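Local coordinates for predicted protein (Acinetobacter sp. RUH2624, PDB 4MEA) that hydrolyses epoxides as a secreted Cif-type epoxide hydrolase of the alpha/beta hydrolase fold, and is described as a virulence factor, at residues V131-G136 with G304-E309; A212-I217 with V308-E313. All blocks are in the same frame, centred on the assembly; numbering follows the deposited sequence.

Contact 1 of 2, residues V131-G136 with G304-E309; sequences VSHDLG and GHWMVE
H133 places CG anti to its N (chi1 -179°), and H305 and D134 turn their side chains the same way about CA. These torsions bring two imidazoles and a carboxylate together. The H133 and H305 rings meet obliquely, with planes 34° apart and centroids separated by 4.7 Å. H133 NE2 lies over one face of the H305 ring, near the rim. H133 NE2 also donates to H305 O at 2.8 Å, a bent bond that helps fix the rotation of the H133 ring. D134 comes to the H305 ring at its edge, with its carboxylate plane turned 68° from the ring. H305 NE2 donates to D134 OD1 at a modelled 2.5 Å, a very short and doubtful value. D134 OD2 accepts from L135 N at 2.6 Å and also from F67 N. The other ring nitrogen, H305 ND1, is hydrogen-bonded to D158 OD2. W306 lies against H305, whose CD2 sits 3.5 Å above the indole plane. D134 is in a type II' beta turn from H133 to G136, between strand 128-133 and helix 136-146. This is as in a nucleophile elbow, and D134, H305 and D158 are consistent with the acid-His-acid triad of alpha/beta hydrolase epoxide hydrolases.

Contact 2 of 2, residues A212-I217 with V308-E313; sequences AGKKEI and VEENAE
E310 meets the loop 212-217 through its carboxylate, and this is the tight half of the contact. Its CG lies beside the backbone N (chi1 -49°). Beyond CG the chain is extended, which carries the carboxylate to the loop. E310 OE1 accepts two successive backbone N-H groups. G213 N reaches E310 OE1 at 2.7 Å through a bent bond (138°), on the syn side but tilted out of the carboxylate plane. K214 N reaches E310 OE1 at 2.8 Å with a nearly straight N-H (170°), but from well above that plane. Both donors come from the same face. G304 N is a third donor to OE1, and W306 N bonds to OE2. Four backbone bonds therefore hold the buried carboxylate in place, and these donors would be expected to stabilise its negative charge. A212 CA packs against E310 OE2 at 3.4 Å.

The other half is looser and partly exposed. K214 runs alongside the E310 carbonyl and bends at its last torsion, which lets K214 NZ donate to E310 O at 3.1 Å from above the carbonyl plane. The amine does not reach the carboxylate, as K214 NZ and E310 OE1 are 5.7 Å apart. The helix is irregular at N311. N311 OD1 accepts from G314 N, the donor a regular helix would offer to E310 O, and K214 NZ donates there instead. I217 adds only van der Waals contact, with its CD1 3.8 Å from E309 O. The loop lies between helices 200-211 and 220-227, within the helical insertion between strands 151-157 and 267-272. That insertion is the cap of alpha/beta hydrolase epoxide hydrolases. Here a buried glutamate near the start of the last core helix holds a cap loop by its main chain.

How the contacts relate
Contacts 1 and 2 share V308 and E309 and both use helix 307-323. Their centres are 11 Å apart. The bridge between them is E310, which belongs to contact 2 but ties loop 212-217 to the loop that carries H305. E310 OE2 also packs 3.5 Å from H305 N, without a hydrogen bond. W306 is a second link, with W306 NE1 3.9 Å from A212 N in packing and bonded to I208 O. Contact 1 lies at the probable active site, its centre about 5 Å from the centre of the chain. Contact 2 lies farther out, at about 15 Å, where the E310 carboxylate binds both the G304-W306 main chain and loop 212-217.

Contact 1 of 2, residues V131-G136 with G304-E309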
loop_
_atom_site.group_PDB
_atom_site.type_symbol
_atom_site.label_atom_id
_atom_site.label_comp_id
_atom_site.label_asym_id
_atom_site.label_seq_id
_atom_site.Cartn_x
_atom_site.Cartn_y
_atom_site.Cartn_z
ATOM N N VAL A 131 -14.954 23.901 -6.884
ATOM C CA VAL A 131 -13.556 23.749 -6.496
ATOM C C VAL A 131 -13.441 22.469 -5.672
ATOM O O VAL A 131 -14.148 22.300 -4.673
ATOM C CB VAL A 131 -13.055 24.983 -5.686
ATOM C CG1 VAL A 131 -11.612 24.790 -5.214
ATOM C CG2 VAL A 131 -13.176 26.261 -6.520
ATOM N N SER A 132 -12.565 21.564 -6.103
ATOM C CA SER A 132 -12.480 20.232 -5.505
ATOM C C SER A 132 -11.033 19.862 -5.155
ATOM O O SER A 132 -10.106 20.315 -5.821
ATOM C CB SER A 132 -13.076 19.218 -6.488
ATOM O OG SER A 132 -12.844 17.891 -6.078
ATOM N N HIS A 133 -10.845 19.045 -4.112
ATOM C CA HIS A 133 -9.508 18.613 -3.684
ATOM C C HIS A 133 -9.496 17.141 -3.268
ATOM O O HIS A 133 -10.441 16.671 -2.640
ATOM C CB HIS A 133 -9.010 19.484 -2.518
ATOM C CG HIS A 133 -7.633 19.131 -2.030
ATOM N ND1 HIS A 133 -7.403 18.580 -0.788
ATOM C CD2 HIS A 133 -6.414 19.285 -2.603
ATOM C CE1 HIS A 133 -6.105 18.397 -0.620
ATOM N NE2 HIS A 133 -5.482 18.814 -1.707
ATOM N N ASP A 134 -8.421 16.425 -3.608
ATOM C CA ASP A 134 -8.253 15.040 -3.156
ATOM C C ASP A 134 -9.483 14.207 -3.552
ATOM O O ASP A 134 -9.901 14.250 -4.710
ATOM C CB ASP A 134 -8.005 15.003 -1.644
ATOM C CG ASP A 134 -7.435 13.676 -1.166
ATOM O OD1 ASP A 134 -6.198 13.586 -0.999
ATOM O OD2 ASP A 134 -8.214 12.723 -0.939
ATOM N N LEU A 135 -10.056 13.460 -2.608
ATOM C CA LEU A 135 -11.213 12.607 -2.905
ATOM C C LEU A 135 -12.394 13.390 -3.494
ATOM O O LEU A 135 -13.278 12.809 -4.118
ATOM C CB LEU A 135 -11.674 11.836 -1.667
ATOM C CG LEU A 135 -10.988 10.519 -1.302
ATOM C CD1 LEU A 135 -11.715 9.887 -0.101
ATOM C CD2 LEU A 135 -10.942 9.554 -2.480
ATOM N N GLY A 136 -12.417 14.701 -3.292
ATOM C CA GLY A 136 -13.408 15.521 -3.971
ATOM C C GLY A 136 -13.328 15.270 -5.470
ATOM O O GLY A 136 -14.342 15.292 -6.168
ATOM N N GLY A 304 3.046 21.176 -0.576
ATOM C CA GLY A 304 2.666 19.774 -0.576
ATOM C C GLY A 304 1.186 19.598 -0.875
ATOM O O GLY A 304 0.540 20.495 -1.403
ATOM N N HIS A 305 0.652 18.439 -0.511
ATOM C CA HIS A 305 -0.727 18.056 -0.811
ATOM C C HIS A 305 -1.802 18.908 -0.118
ATOM O O HIS A 305 -2.867 19.162 -0.681
ATOM C CB HIS A 305 -0.912 16.582 -0.440
ATOM C CG HIS A 305 -2.246 16.025 -0.813
ATOM N ND1 HIS A 305 -2.665 15.913 -2.123
ATOM C CD2 HIS A 305 -3.251 15.534 -0.048
ATOM C CE1 HIS A 305 -3.877 15.384 -2.148
ATOM N NE2 HIS A 305 -4.256 15.147 -0.903
ATOM N N TRP A 306 -1.528 19.340 1.107
ATOM C CA TRP A 306 -2.528 20.055 1.899
ATOM C C TRP A 306 -2.431 21.541 1.563
ATOM O O TRP A 306 -1.933 22.346 2.353
ATOM C CB TRP A 306 -2.306 19.776 3.391
ATOM C CG TRP A 306 -1.998 18.322 3.634
ATOM C CD1 TRP A 306 -0.795 17.781 3.977
ATOM C CD2 TRP A 306 -2.912 17.223 3.507
ATOM N NE1 TRP A 306 -0.902 16.414 4.087
ATOM C CE2 TRP A 306 -2.191 16.045 3.803
ATOM C CE3 TRP A 306 -4.270 17.121 3.171
ATOM C CZ2 TRP A 306 -2.781 14.780 3.781
ATOM C CZ3 TRP A 306 -4.861 15.853 3.147
ATOM C CH2 TRP A 306 -4.112 14.702 3.447
ATOM N N MET A 307 -2.933 21.889 0.380
ATOM C CA MET A 307 -2.520 23.110 -0.300
ATOM C C MET A 307 -2.954 24.402 0.378
ATOM O O MET A 307 -2.220 25.384 0.351
ATOM C CB MET A 307 -2.982 23.087 -1.755
ATOM C CG MET A 307 -2.411 21.914 -2.559
ATOM S SD MET A 307 -3.049 21.906 -4.246
ATOM C CE MET A 307 -2.374 23.433 -4.889
ATOM N N VAL A 308 -4.141 24.403 0.979
ATOM C CA VAL A 308 -4.616 25.578 1.701
ATOM C C VAL A 308 -3.914 25.753 3.064
ATOM O O VAL A 308 -3.564 26.875 3.448
ATOM C CB VAL A 308 -6.156 25.561 1.856
ATOM C CG1 VAL A 308 -6.632 26.764 2.664
ATOM C CG2 VAL A 308 -6.810 25.542 0.471
ATOM N N GLU A 309 -3.683 24.658 3.784
ATOM C CA GLU A 309 -2.880 24.731 5.011
ATOM C C GLU A 309 -1.486 25.313 4.726
ATOM O O GLU A 309 -1.017 26.193 5.438
ATOM C CB GLU A 309 -2.727 23.351 5.675
ATOM C CG GLU A 309 -4.003 22.743 6.263
ATOM C CD GLU A 309 -4.369 23.312 7.634
ATOM O OE1 GLU A 309 -5.255 22.724 8.299
ATOM O OE2 GLU A 309 -3.775 24.337 8.045
#

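Contact 2 of 2, residues A212-I217 with V308-E313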
loop_
_atom_site.group_PDB
_atom_site.type_symbol
_atom_site.label_atom_id
_atom_site.label_comp_id
_atom_site.label_asym_id
_atom_site.label_seq_id
_atom_site.Cartn_x
_atom_site.Cartn_y
_atom_site.Cartn_z
ATOM N N ALA A 212 2.855 16.487 3.141
ATOM C CA ALA A 212 3.118 17.921 3.282
ATOM C C ALA A 212 4.486 18.325 2.711
ATOM O O ALA A 212 5.456 17.570 2.789
ATOM C CB ALA A 212 3.016 18.346 4.734
ATOM N N GLY A 213 4.554 19.523 2.140
ATOM C CA GLY A 213 5.835 20.124 1.810
ATOM C C GLY A 213 6.327 20.940 2.998
ATOM O O GLY A 213 7.496 20.882 3.370
ATOM N N LYS A 214 5.425 21.706 3.601
ATOM C CA LYS A 214 5.771 22.485 4.785
ATOM C C LYS A 214 5.349 21.734 6.052
ATOM O O LYS A 214 4.275 21.971 6.596
ATOM C CB LYS A 214 5.121 23.870 4.724
ATOM C CG LYS A 214 5.511 24.689 3.497
ATOM C CD LYS A 214 5.256 26.169 3.726
ATOM C CE LYS A 214 5.722 27.022 2.550
ATOM N NZ LYS A 214 4.743 27.033 1.428
ATOM N N LYS A 215 6.205 20.831 6.523
ATOM C CA LYS A 215 5.818 19.925 7.609
ATOM C C LYS A 215 5.664 20.596 8.982
ATOM O O LYS A 215 4.878 20.138 9.814
ATOM C CB LYS A 215 6.783 18.734 7.694
ATOM C CG LYS A 215 6.943 17.960 6.389
ATOM C CD LYS A 215 7.798 16.708 6.593
ATOM C CE LYS A 215 8.405 16.214 5.282
ATOM N NZ LYS A 215 7.397 15.965 4.220
ATOM N N GLU A 216 6.401 21.685 9.201
ATOM C CA GLU A 216 6.445 22.370 10.498
ATOM C C GLU A 216 5.078 22.896 10.944
ATOM O O GLU A 216 4.829 23.125 12.134
ATOM C CB GLU A 216 7.483 23.511 10.467
ATOM C CG GLU A 216 7.148 24.679 9.528
ATOM C CD GLU A 216 7.490 24.413 8.054
ATOM O OE1 GLU A 216 8.242 23.458 7.754
ATOM O OE2 GLU A 216 7.002 25.176 7.189
ATOM N N ILE A 217 4.196 23.089 9.977
ATOM C CA ILE A 217 2.870 23.625 10.235
ATOM C C ILE A 217 2.030 22.633 11.035
ATOM O O ILE A 217 1.107 23.012 11.763
ATOM C CB ILE A 217 2.177 23.954 8.889
ATOM C CG1 ILE A 217 2.710 25.277 8.331
ATOM C CG2 ILE A 217 0.664 23.999 9.025
ATOM C CD1 ILE A 217 2.464 25.442 6.824
ATOM N N VAL A 308 -4.141 24.403 0.979
ATOM C CA VAL A 308 -4.616 25.578 1.701
ATOM C C VAL A 308 -3.914 25.753 3.064
ATOM O O VAL A 308 -3.564 26.875 3.448
ATOM C CB VAL A 308 -6.156 25.561 1.856
ATOM C CG1 VAL A 308 -6.632 26.764 2.664
ATOM C CG2 VAL A 308 -6.810 25.542 0.471
ATOM N N GLU A 309 -3.683 24.658 3.784
ATOM C CA GLU A 309 -2.880 24.731 5.011
ATOM C C GLU A 309 -1.486 25.313 4.726
ATOM O O GLU A 309 -1.017 26.193 5.438
ATOM C CB GLU A 309 -2.727 23.351 5.675
ATOM C CG GLU A 309 -4.003 22.743 6.263
ATOM C CD GLU A 309 -4.369 23.312 7.634
ATOM O OE1 GLU A 309 -5.255 22.724 8.299
ATOM O OE2 GLU A 309 -3.775 24.337 8.045
ATOM N N GLU A 310 -0.835 24.826 3.672
ATOM C CA GLU A 310 0.568 25.163 3.399
ATOM C C GLU A 310 0.790 26.435 2.568
ATOM O O GLU A 310 1.868 27.030 2.599
ATOM C CB GLU A 310 1.253 23.992 2.702
ATOM C CG GLU A 310 1.040 22.647 3.365
ATOM C CD GLU A 310 1.745 21.544 2.614
ATOM O OE1 GLU A 310 2.936 21.733 2.291
ATOM O OE2 GLU A 310 1.108 20.503 2.323
ATOM N N ASN A 311 -0.218 26.850 1.818
ATOM C CA ASN A 311 -0.019 27.935 0.862
ATOM C C ASN A 311 -1.361 28.540 0.468
ATOM O O ASN A 311 -1.739 28.538 -0.702
ATOM C CB ASN A 311 0.752 27.419 -0.364
ATOM C CG ASN A 311 1.305 28.541 -1.238
ATOM O OD1 ASN A 311 1.102 29.720 -0.955
ATOM N ND2 ASN A 311 2.023 28.170 -2.305
ATOM N N ALA A 312 -2.082 29.033 1.471
ATOM C CA ALA A 312 -3.364 29.679 1.263
ATOM C C ALA A 312 -3.240 30.807 0.243
ATOM O O ALA A 312 -4.117 30.992 -0.597
ATOM C CB ALA A 312 -3.907 30.208 2.592
ATOM N N GLU A 313 -2.139 31.551 0.312
ATOM C CA GLU A 313 -1.906 32.654 -0.615
ATOM C C GLU A 313 -1.829 32.170 -2.051
ATOM O O GLU A 313 -2.416 32.776 -2.946
ATOM C CB GLU A 313 -0.616 33.409 -0.261
ATOM C CG GLU A 313 -0.150 34.399 -1.328
ATOM C CD GLU A 313 -1.038 35.635 -1.424
ATOM O OE1 GLU A 313 -1.994 35.762 -0.620
ATOM O OE2 GLU A 313 -0.777 36.486 -2.307
#